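PDB 5ZVV: AimR transcriptional regulator from Bacillus phage phi3T, which activates transcription of the phage aimX locus as a homodimer and is switched to an inactive monomer by the arbitrium peptide, deciding between lysis and lysogeny. Local coordinates for residues Q295-F299 against F329-Y333; A246-Y250 against A269-L273; L202-L207 against D355-F359. One frame throughout, in Å; residues are numbered along the deposited sequence.

Contact 1: residues Q295-F299 against F329-Y333; sequences QLRAF and FYYYY
Residues 295-299 and 329-333 are turns of two helices that run nearly parallel, their short axes 17° apart and 10.6 Å from each other at closest approach, with Phe299 facing Tyr333 and Gln295 facing Tyr330. Tyr333, the most covered residue, dominates. Its CG lies anti to the carbonyl carbon (chi1 -56°), which sends the ring across to the other helix between Gln295 and Phe299. Tyr333 CE1 sits over one face of the Phe299 ring, 3.4 Å from Phe299 CD2 and displaced toward the rim. The two rings are oblique, planes 41° apart, and Phe299 CB makes an off-centre CH-pi contact with the Tyr333 ring. Further along the same side of this ring, Gln295 CB touches Tyr333 CE2 at 3.8 Å. The extended Gln295 chain then carries its amide across the CB atoms of Phe329 and Tyr330; OE1 comes within 3.3 Å of Phe329 CB. A water in the plane of the Tyr333 ring donates to Gln295 OE1 and lies 2.5 Å from Tyr333 OH, so it ties together two buried polar groups that do not bond directly. Gln295 NE2 is held by Gln322 OE1 and Glu326 O, which fixes the amide's rotation. Around this pair, Phe272 of helix 260-277 packs on Leu296 and Tyr333, Leu317 of helix 307-318 on Gln295, and helix 341-353 lies against Tyr331 and Tyr332, as in the layered helices of a TPR-like superhelix.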
# COMPACT_ATOMS: atom_id res chain seq x y z
N GLN A 295 28.47 -5.29 4.62
CA GLN A 295 28.30 -5.66 3.22
C GLN A 295 29.27 -4.90 2.33
O GLN A 295 29.87 -5.49 1.42
CB GLN A 295 26.87 -5.39 2.76
CG GLN A 295 25.83 -6.38 3.24
CD GLN A 295 24.51 -6.18 2.54
OE1 GLN A 295 24.34 -5.24 1.77
NE2 GLN A 295 23.56 -7.07 2.80
N LEU A 296 29.43 -3.60 2.57
CA LEU A 296 30.35 -2.80 1.77
C LEU A 296 31.79 -3.25 1.97
O LEU A 296 32.58 -3.28 1.01
CB LEU A 296 30.18 -1.32 2.11
CG LEU A 296 28.83 -0.76 1.66
CD1 LEU A 296 28.66 0.69 2.08
CD2 LEU A 296 28.70 -0.91 0.16
N ARG A 297 32.15 -3.60 3.21
CA ARG A 297 33.50 -4.09 3.47
C ARG A 297 33.75 -5.42 2.77
O ARG A 297 34.84 -5.64 2.22
CB ARG A 297 33.71 -4.22 4.98
CG ARG A 297 35.07 -4.74 5.40
CD ARG A 297 35.18 -4.82 6.91
NE ARG A 297 36.45 -5.38 7.34
CZ ARG A 297 36.78 -5.62 8.60
NH1 ARG A 297 35.92 -5.35 9.58
NH2 ARG A 297 37.97 -6.14 8.89
N ALA A 298 32.76 -6.31 2.77
CA ALA A 298 32.90 -7.56 2.04
C ALA A 298 33.00 -7.32 0.54
O ALA A 298 33.75 -8.00 -0.16
CB ALA A 298 31.73 -8.49 2.36
N PHE A 299 32.25 -6.34 0.03
CA PHE A 299 32.37 -5.93 -1.37
C PHE A 299 33.81 -5.52 -1.68
O PHE A 299 34.41 -6.00 -2.65
CB PHE A 299 31.40 -4.77 -1.63
CG PHE A 299 31.13 -4.49 -3.09
CD1 PHE A 299 31.75 -5.22 -4.09
CD2 PHE A 299 30.26 -3.47 -3.44
CE1 PHE A 299 31.49 -4.94 -5.43
CE2 PHE A 299 30.00 -3.19 -4.77
CZ PHE A 299 30.62 -3.92 -5.77
N PHE A 329 21.36 -7.11 -2.17
CA PHE A 329 22.80 -6.86 -2.20
C PHE A 329 23.59 -8.09 -1.77
O PHE A 329 24.60 -8.45 -2.40
CB PHE A 329 23.15 -5.67 -1.30
CG PHE A 329 22.68 -4.35 -1.85
CD1 PHE A 329 23.40 -3.71 -2.85
CD2 PHE A 329 21.53 -3.75 -1.37
CE1 PHE A 329 22.97 -2.50 -3.35
CE2 PHE A 329 21.10 -2.54 -1.87
CZ PHE A 329 21.82 -1.91 -2.87
N TYR A 330 23.13 -8.76 -0.71
CA TYR A 330 23.85 -9.91 -0.15
C TYR A 330 24.06 -11.00 -1.19
O TYR A 330 25.19 -11.46 -1.40
CB TYR A 330 23.08 -10.45 1.06
CG TYR A 330 23.59 -11.75 1.63
CD1 TYR A 330 24.61 -11.77 2.58
CD2 TYR A 330 23.03 -12.96 1.26
CE1 TYR A 330 25.08 -12.96 3.11
CE2 TYR A 330 23.49 -14.16 1.78
CZ TYR A 330 24.51 -14.15 2.71
OH TYR A 330 24.96 -15.34 3.23
N TYR A 331 22.98 -11.41 -1.86
CA TYR A 331 23.13 -12.42 -2.90
C TYR A 331 23.84 -11.89 -4.13
O TYR A 331 24.41 -12.68 -4.89
CB TYR A 331 21.76 -12.97 -3.29
CG TYR A 331 21.05 -13.71 -2.18
CD1 TYR A 331 21.27 -15.07 -1.97
CD2 TYR A 331 20.16 -13.06 -1.34
CE1 TYR A 331 20.63 -15.75 -0.95
CE2 TYR A 331 19.51 -13.73 -0.32
CZ TYR A 331 19.75 -15.08 -0.13
OH TYR A 331 19.11 -15.75 0.88
N TYR A 332 23.85 -10.57 -4.35
CA TYR A 332 24.70 -10.03 -5.41
C TYR A 332 26.17 -10.28 -5.11
O TYR A 332 26.94 -10.70 -5.98
CB TYR A 332 24.43 -8.54 -5.61
CG TYR A 332 25.38 -7.88 -6.59
CD1 TYR A 332 25.36 -8.22 -7.94
CD2 TYR A 332 26.30 -6.93 -6.16
CE1 TYR A 332 26.24 -7.63 -8.83
CE2 TYR A 332 27.18 -6.34 -7.06
CZ TYR A 332 27.14 -6.69 -8.39
OH TYR A 332 28.01 -6.10 -9.28
N TYR A 333 26.59 -10.03 -3.86
CA TYR A 333 27.99 -10.27 -3.49
C TYR A 333 28.32 -11.76 -3.49
O TYR A 333 29.39 -12.16 -3.96
CB TYR A 333 28.28 -9.65 -2.13
CG TYR A 333 27.95 -8.18 -2.06
CD1 TYR A 333 28.34 -7.31 -3.08
CD2 TYR A 333 27.24 -7.65 -0.99
CE1 TYR A 333 28.04 -5.97 -3.02
CE2 TYR A 333 26.93 -6.30 -0.93
CZ TYR A 333 27.34 -5.47 -1.95
OH TYR A 333 27.04 -4.13 -1.89
O HOH W 1 25.77 -3.28 0.04

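Contact 2: residues A246-Y250 against A269-L273; sequences AKKAY and ALCFL
Residues 246-250 and 269-273 belong to helices running antiparallel, at 171° and 10.3 Å between their short axes, with Lys247 and Leu270 the closest CA pair. Tyr250 reaches across the gap: chi1 of -73° sets CG beside the backbone N and aims the ring at the facing helix. Ala269 CB stands over one ring face, 3.8 Å from the centroid of the Tyr250 ring and 18° off its normal, a CH-pi contact. Leu273 CD2 meets the same ring at its edge, close to the plane, 4.0 Å from Tyr250 CE2. Leu270 runs past Tyr250 in the opposite direction and lays CD2 3.7 Å from Tyr250 CB. The two methyls of Leu273 are shared out over the start of the segment: CD1 rests 3.9 Å from Ala246 CB, while CD2 packs against the backbone and CB of Lys247. At the border of the contact, the aliphatic part of Lys247 crosses Leu270, with CG 3.8 Å from Leu270 CD2, before its extended chain carries the amine away. A water donates to both Tyr250 OH (2.7 Å) and Ala269 O, and the hydroxyl also bonds to Asn236 OD1 of helix 224-237. The interface is therefore mainly apolar. The tyrosine hydroxyl is satisfied by the water and by Asn236, so two partners hold that end of the ring while methyls of Ala269, Leu270 and Leu273 do the packing.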
# COMPACT_ATOMS: atom_id res chain seq x y z
N ALA A 246 29.00 11.55 -9.49
CA ALA A 246 28.42 10.99 -8.28
C ALA A 246 29.28 11.31 -7.07
O ALA A 246 28.78 11.80 -6.04
CB ALA A 246 28.25 9.48 -8.43
N LYS A 247 30.58 11.07 -7.18
CA LYS A 247 31.50 11.38 -6.09
C LYS A 247 31.47 12.87 -5.76
O LYS A 247 31.58 13.25 -4.59
CB LYS A 247 32.92 10.94 -6.45
CG LYS A 247 33.96 11.23 -5.39
CD LYS A 247 35.35 10.80 -5.85
CE LYS A 247 36.39 11.01 -4.76
NZ LYS A 247 37.75 10.63 -5.21
N LYS A 248 31.31 13.72 -6.77
CA LYS A 248 31.28 15.16 -6.53
C LYS A 248 30.04 15.56 -5.74
O LYS A 248 30.11 16.42 -4.85
CB LYS A 248 31.37 15.91 -7.85
CG LYS A 248 31.77 17.37 -7.71
CD LYS A 248 32.31 17.94 -9.02
CE LYS A 248 31.25 17.94 -10.10
NZ LYS A 248 31.76 18.54 -11.38
N ALA A 249 28.89 14.95 -6.05
CA ALA A 249 27.68 15.24 -5.29
C ALA A 249 27.79 14.73 -3.86
O ALA A 249 27.49 15.46 -2.89
CB ALA A 249 26.46 14.64 -5.99
N TYR A 250 28.23 13.48 -3.70
CA TYR A 250 28.48 12.93 -2.37
C TYR A 250 29.36 13.86 -1.55
O TYR A 250 29.03 14.20 -0.40
CB TYR A 250 29.14 11.55 -2.48
CG TYR A 250 28.22 10.45 -2.94
CD1 TYR A 250 26.88 10.42 -2.56
CD2 TYR A 250 28.69 9.42 -3.74
CE1 TYR A 250 26.04 9.40 -2.97
CE2 TYR A 250 27.86 8.40 -4.16
CZ TYR A 250 26.54 8.40 -3.78
OH TYR A 250 25.72 7.38 -4.20
N ALA A 269 28.22 5.58 1.14
CA ALA A 269 27.86 5.88 -0.24
C ALA A 269 29.10 5.93 -1.12
O ALA A 269 29.11 5.38 -2.23
CB ALA A 269 27.10 7.21 -0.32
N LEU A 270 30.17 6.58 -0.64
CA LEU A 270 31.40 6.65 -1.42
C LEU A 270 32.07 5.29 -1.52
O LEU A 270 32.72 4.98 -2.52
CB LEU A 270 32.35 7.68 -0.82
CG LEU A 270 31.96 9.14 -1.02
CD1 LEU A 270 32.72 10.04 -0.06
CD2 LEU A 270 32.21 9.55 -2.46
N CYS A 271 31.93 4.46 -0.48
CA CYS A 271 32.52 3.13 -0.48
C CYS A 271 31.82 2.24 -1.50
O CYS A 271 32.47 1.52 -2.27
CB CYS A 271 32.43 2.52 0.92
SG CYS A 271 33.18 0.90 1.08
N PHE A 272 30.48 2.27 -1.51
CA PHE A 272 29.74 1.54 -2.53
C PHE A 272 30.10 2.04 -3.93
O PHE A 272 30.30 1.25 -4.85
CB PHE A 272 28.24 1.67 -2.29
CG PHE A 272 27.41 0.84 -3.24
CD1 PHE A 272 27.33 -0.53 -3.08
CD2 PHE A 272 26.72 1.43 -4.28
CE1 PHE A 272 26.57 -1.30 -3.95
CE2 PHE A 272 25.96 0.67 -5.16
CZ PHE A 272 25.89 -0.70 -4.99
N LEU A 273 30.17 3.37 -4.09
CA LEU A 273 30.51 3.93 -5.40
C LEU A 273 31.87 3.43 -5.89
O LEU A 273 31.98 2.91 -7.01
CB LEU A 273 30.50 5.45 -5.32
CG LEU A 273 30.79 6.18 -6.63
CD1 LEU A 273 29.65 5.98 -7.63
CD2 LEU A 273 31.05 7.66 -6.38
O HOH W 2 26.84 5.02 -3.48

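Contact 3: residues L202-L207 against D355-F359; sequences LNENSL and DDKYF
Asn203 ND2 donates to Asp355 O at 2.9 Å in a bent bond (132° at the hydrogen), nearly head-on to the carbonyl although the oxygen is tilted 31° out of the Asn203 amide plane. With CG anti to the backbone N (chi1 -171°), the amide reaches the loop. Beside it, Lys357 N reaches back to Asn203 O in a weak bond of 3.3 Å. The loop is braced from within by Asp356: its OD1 accepts from Tyr358 N, closing an Asx turn, and from Phe359 N, as in an Asx motif, while OD2 bonds to Asn325 ND2. Schellman motifs end helices 184-203 and 341-353, with Asn205 and Asp355 as the C-prime residues, so the contact joins two helix ends about 150 residues apart in a TPR-like helical array. Outward, Asn205 lays CB 3.4 Å from Lys357 O and brings OD1 to the edge of the Tyr358 ring, near its plane and 3.1 Å from Tyr358 CD1. Leu207 CD2 touches Tyr358 CE1 at 3.6 Å, the two side chains crossing at about a right angle. Phe240 meets the Tyr358 ring edge-to-face, and Thr233, Asn236 and Thr237 lie against Leu202. Glu204 turns away to a salt bridge with Lys169.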
# COMPACT_ATOMS: atom_id res chain seq x y z
N LEU A 202 13.62 8.27 -6.91
CA LEU A 202 14.80 7.42 -7.05
C LEU A 202 14.44 5.95 -6.96
O LEU A 202 14.98 5.12 -7.70
CB LEU A 202 15.84 7.79 -5.99
CG LEU A 202 17.18 7.03 -6.01
CD1 LEU A 202 18.28 7.95 -5.53
CD2 LEU A 202 17.14 5.78 -5.13
N ASN A 203 13.52 5.60 -6.06
CA ASN A 203 13.15 4.20 -5.90
C ASN A 203 12.50 3.64 -7.16
O ASN A 203 12.63 2.44 -7.45
CB ASN A 203 12.22 4.03 -4.70
CG ASN A 203 11.97 2.58 -4.35
OD1 ASN A 203 12.86 1.90 -3.84
ND2 ASN A 203 10.77 2.10 -4.62
N GLU A 204 11.80 4.48 -7.92
CA GLU A 204 11.15 4.07 -9.16
C GLU A 204 12.07 4.19 -10.37
O GLU A 204 11.60 4.05 -11.50
CB GLU A 204 9.89 4.90 -9.39
CG GLU A 204 8.80 4.67 -8.36
CD GLU A 204 7.72 5.72 -8.42
OE1 GLU A 204 7.84 6.64 -9.26
OE2 GLU A 204 6.76 5.64 -7.63
N ASN A 205 13.36 4.45 -10.15
CA ASN A 205 14.33 4.64 -11.23
C ASN A 205 13.94 5.80 -12.14
O ASN A 205 14.16 5.76 -13.36
CB ASN A 205 14.51 3.35 -12.04
CG ASN A 205 15.80 3.34 -12.85
OD1 ASN A 205 16.82 3.88 -12.43
ND2 ASN A 205 15.75 2.73 -14.03
N SER A 206 13.35 6.85 -11.56
CA SER A 206 13.06 8.09 -12.27
C SER A 206 14.12 9.10 -11.83
O SER A 206 13.92 9.88 -10.90
CB SER A 206 11.65 8.57 -11.98
OG SER A 206 11.33 9.73 -12.75
N LEU A 207 15.26 9.08 -12.53
CA LEU A 207 16.43 9.80 -12.04
C LEU A 207 16.27 11.31 -12.18
O LEU A 207 16.63 12.06 -11.27
CB LEU A 207 17.68 9.31 -12.77
CG LEU A 207 17.90 7.79 -12.78
CD1 LEU A 207 19.25 7.44 -13.40
CD2 LEU A 207 17.79 7.21 -11.38
N ASP A 355 10.78 -3.96 -3.97
CA ASP A 355 10.28 -2.92 -4.87
C ASP A 355 11.38 -1.92 -5.22
O ASP A 355 11.15 -0.71 -5.31
CB ASP A 355 9.07 -2.21 -4.25
CG ASP A 355 8.24 -1.46 -5.28
OD1 ASP A 355 8.51 -1.60 -6.49
OD2 ASP A 355 7.31 -0.73 -4.88
N ASP A 356 12.59 -2.43 -5.42
CA ASP A 356 13.76 -1.61 -5.75
C ASP A 356 13.99 -1.72 -7.26
O ASP A 356 14.50 -2.73 -7.74
CB ASP A 356 14.98 -2.07 -4.96
CG ASP A 356 16.14 -1.09 -5.04
OD1 ASP A 356 16.25 -0.35 -6.05
OD2 ASP A 356 16.96 -1.05 -4.10
N LYS A 357 13.60 -0.68 -7.99
CA LYS A 357 13.76 -0.65 -9.43
C LYS A 357 15.07 -0.01 -9.87
O LYS A 357 15.27 0.18 -11.08
CB LYS A 357 12.58 0.09 -10.07
CG LYS A 357 11.22 -0.51 -9.75
CD LYS A 357 10.09 0.23 -10.45
CE LYS A 357 8.73 -0.37 -10.08
NZ LYS A 357 7.61 0.25 -10.83
N TYR A 358 15.95 0.33 -8.93
CA TYR A 358 17.22 0.98 -9.25
C TYR A 358 18.40 0.03 -9.14
O TYR A 358 19.13 -0.18 -10.11
CB TYR A 358 17.42 2.21 -8.35
CG TYR A 358 18.63 3.03 -8.72
CD1 TYR A 358 18.70 3.68 -9.95
CD2 TYR A 358 19.71 3.17 -7.85
CE1 TYR A 358 19.80 4.43 -10.30
CE2 TYR A 358 20.81 3.92 -8.20
CZ TYR A 358 20.85 4.55 -9.42
OH TYR A 358 21.95 5.30 -9.78
N PHE A 359 18.61 -0.57 -7.96
CA PHE A 359 19.78 -1.41 -7.76
C PHE A 359 19.61 -2.82 -8.32
O PHE A 359 20.58 -3.58 -8.31
CB PHE A 359 20.12 -1.48 -6.27
CG PHE A 359 20.60 -0.18 -5.70
CD1 PHE A 359 21.88 0.28 -5.97
CD2 PHE A 359 19.76 0.60 -4.92
CE1 PHE A 359 22.32 1.48 -5.46
CE2 PHE A 359 20.20 1.80 -4.41
CZ PHE A 359 21.48 2.25 -4.67

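In the fold
Contacts 1 and 2 are buried helix-helix packings; contact 3 is a partly buried meeting of helix-terminal loops, with exposed residues on both sides. Consecutive helices 260-277 and 291-304 link the first two: Phe272 takes no part in contact 2 yet reaches Phe329 of contact 1 from the same helix. Phe359 of contact 3 touches both Phe272 and Phe329, bringing all three contacts together through aromatic side chains. Along the chain, contact 2 closes before contact 1 opens, and both lie inside the loop that contact 3 closes. The chemistry changes with position: tyrosine rings among apolar groups, each with a bridging water, in the two buried contacts, against direct amide and backbone hydrogen bonds in contact 3.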